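Local coordinates for protein fructose-bisphosphate aldolase class I (PDB 1W8S) that belongs to the DeoC/LacD family of aldolases and folds as a TIM barrel that assembles with further copies of itself, at residues E[92-97]-E[109-114]. The protein carries 2 engineered substitutions. Sequence-based numbering, arbitrary orientation.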
loop_
_atom_site.group_PDB
_atom_site.type_symbol
_atom_site.label_atom_id
_atom_site.label_comp_id
_atom_site.label_asym_id
_atom_site.label_seq_id
_atom_site.Cartn_x
_atom_site.Cartn_y
_atom_site.Cartn_z
ATOM N N SER E 92 -11.757 7.438 5.655
ATOM C CA SER E 92 -11.548 7.614 7.098
ATOM C C SER E 92 -10.826 6.349 7.602
ATOM O O SER E 92 -11.390 5.262 7.504
ATOM C CB SER E 92 -12.885 7.769 7.795
ATOM O OG SER E 92 -12.727 8.087 9.188
ATOM N N VAL E 93 -9.574 6.487 8.047
ATOM C CA VAL E 93 -8.796 5.328 8.488
ATOM C C VAL E 93 -8.678 5.272 10.011
ATOM O O VAL E 93 -8.789 6.280 10.699
ATOM C CB VAL E 93 -7.383 5.302 7.881
ATOM C CG1 VAL E 93 -7.429 5.268 6.394
ATOM C CG2 VAL E 93 -6.587 6.459 8.343
ATOM N N ALA E 94 -8.430 4.075 10.520
ATOM C CA ALA E 94 -8.332 3.869 11.945
ATOM C C ALA E 94 -7.151 4.599 12.511
ATOM O O ALA E 94 -6.057 4.565 11.946
ATOM C CB ALA E 94 -8.211 2.364 12.258
ATOM N N ASN E 95 -7.370 5.299 13.613
ATOM C CA ASN E 95 -6.280 5.904 14.376
ATOM C C ASN E 95 -6.071 5.190 15.712
ATOM O O ASN E 95 -5.279 5.647 16.563
ATOM C CB ASN E 95 -6.530 7.401 14.627
ATOM C CG ASN E 95 -7.804 7.665 15.345
ATOM O OD1 ASN E 95 -7.943 7.334 16.523
ATOM N ND2 ASN E 95 -8.756 8.272 14.652
ATOM N N CYS E 96 -6.797 4.100 15.900
ATOM C CA CYS E 96 -6.838 3.313 17.139
ATOM C C CYS E 96 -7.177 1.889 16.791
ATOM O O CYS E 96 -7.957 1.662 15.852
ATOM C CB CYS E 96 -7.925 3.864 18.061
ATOM S SG CYS E 96 -7.915 3.258 19.768
ATOM N N SER E 97 -6.640 0.939 17.563
ATOM C CA SER E 97 -6.970 -0.485 17.439
ATOM C C SER E 97 -8.061 -0.849 18.404
ATOM O O SER E 97 -8.311 -0.127 19.400
ATOM C CB SER E 97 -5.771 -1.361 17.756
ATOM O OG SER E 97 -5.280 -1.173 19.058
ATOM N N VAL E 109 -17.020 -0.570 19.839
ATOM C CA VAL E 109 -16.236 0.219 18.900
ATOM C C VAL E 109 -17.087 0.635 17.728
ATOM O O VAL E 109 -18.040 -0.063 17.329
ATOM C CB VAL E 109 -14.954 -0.490 18.399
ATOM C CG1 VAL E 109 -13.928 -0.609 19.536
ATOM C CG2 VAL E 109 -15.259 -1.842 17.788
ATOM N N GLY E 110 -16.738 1.782 17.183
ATOM C CA GLY E 110 -17.391 2.342 16.013
ATOM C C GLY E 110 -16.432 2.559 14.878
ATOM O O GLY E 110 -15.263 2.873 15.057
ATOM N N TYR E 111 -16.936 2.403 13.670
ATOM C CA TYR E 111 -16.140 2.575 12.460
ATOM C C TYR E 111 -17.013 3.110 11.318
ATOM O O TYR E 111 -18.051 2.522 10.987
ATOM C CB TYR E 111 -15.454 1.268 12.035
ATOM C CG TYR E 111 -14.407 1.426 10.952
ATOM C CD1 TYR E 111 -13.103 1.741 11.273
ATOM C CD2 TYR E 111 -14.716 1.228 9.582
ATOM C CE1 TYR E 111 -12.119 1.854 10.279
ATOM C CE2 TYR E 111 -13.769 1.363 8.606
ATOM C CZ TYR E 111 -12.471 1.697 8.942
ATOM O OH TYR E 111 -11.539 1.803 7.948
ATOM N N THR E 112 -16.599 4.232 10.757
ATOM C CA THR E 112 -17.297 4.834 9.613
ATOM C C THR E 112 -16.889 4.241 8.287
ATOM O O THR E 112 -15.686 4.041 8.013
ATOM C CB THR E 112 -17.072 6.352 9.611
ATOM O OG1 THR E 112 -17.666 6.901 10.788
ATOM C CG2 THR E 112 -17.837 7.007 8.479
ATOM N N ILE E 113 -17.889 3.942 7.448
ATOM C CA ILE E 113 -17.620 3.572 6.073
ATOM C C ILE E 113 -18.366 4.530 5.155
ATOM O O ILE E 113 -19.427 5.047 5.528
ATOM C CB ILE E 113 -17.989 2.124 5.766
ATOM C CG1 ILE E 113 -19.491 1.851 6.041
ATOM C CG2 ILE E 113 -17.114 1.163 6.546
ATOM C CD1 ILE E 113 -19.976 0.515 5.548
ATOM N N TYR E 114 -17.780 4.777 3.977
ATOM C CA TYR E 114 -18.390 5.612 2.928
ATOM C C TYR E 114 -18.554 4.792 1.637
ATOM O O TYR E 114 -17.769 4.918 0.690
ATOM C CB TYR E 114 -17.563 6.861 2.627
ATOM C CG TYR E 114 -17.263 7.717 3.827
ATOM C CD1 TYR E 114 -18.263 8.314 4.547
ATOM C CD2 TYR E 114 -15.941 7.936 4.241
ATOM C CE1 TYR E 114 -17.965 9.111 5.671
ATOM C CE2 TYR E 114 -15.648 8.721 5.372
ATOM C CZ TYR E 114 -16.658 9.298 6.066
ATOM O OH TYR E 114 -16.365 10.089 7.150
HETATM O O HOH W 1 -15.032 9.139 9.641
#
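Tyr-111, in strand 108-113, and Tyr-114, just past its end, both reach toward Ser-92, and with Ser-92 they carry most of the contact. The CG of Tyr-111 lies anti to the backbone N (chi1 -169°), which sends the ring across to the other segment and lays OH 3.5 Å from Ser-92 O. That approach is oblique to the ring, and the hydroxyl is hydrogen-bonded to Glu-126 OE1 of helix 120-137. The same carboxylate oxygen also takes the backbone N-H of Ala-94. This N comes up near the plane of the Tyr-111 ring, at its edge, 4.3 Å from CE1, while Ala-94 CB packs at 4.4 Å from CE1.

In the TIM barrel, strand 108-113 runs parallel to strand 75-81, and the short strand 93-94 is antiparallel to that same neighbour; no direct hydrogen bond links the two segments here. Asn-80 ties them instead, since its ND2 binds both Ser-92 O and Thr-112 O, which lie 4.5 Å apart.

Tyr-114, three residues beyond Tyr-111, is set differently: CG is anti to the carbonyl carbon (chi1 -55°), and the ring meets Ser-92 through CE2, 3.8 Å from CB, again obliquely. Ser-92 OG lies 2.6 Å from a water that is also 3.0 Å from Tyr-114 OH. This water joins the two hydroxyls, which do not meet directly.

Thr-112 OG1 is hydrogen-bonded to Glu-144 OE2, and the Thr-112 side chain is about 6 Å from the bound 1,6-di-O-phosphono-beta-D-fructofuranose. Val-93 points the other way, packing on Glu-126 and on Glu-125 of the second subunit.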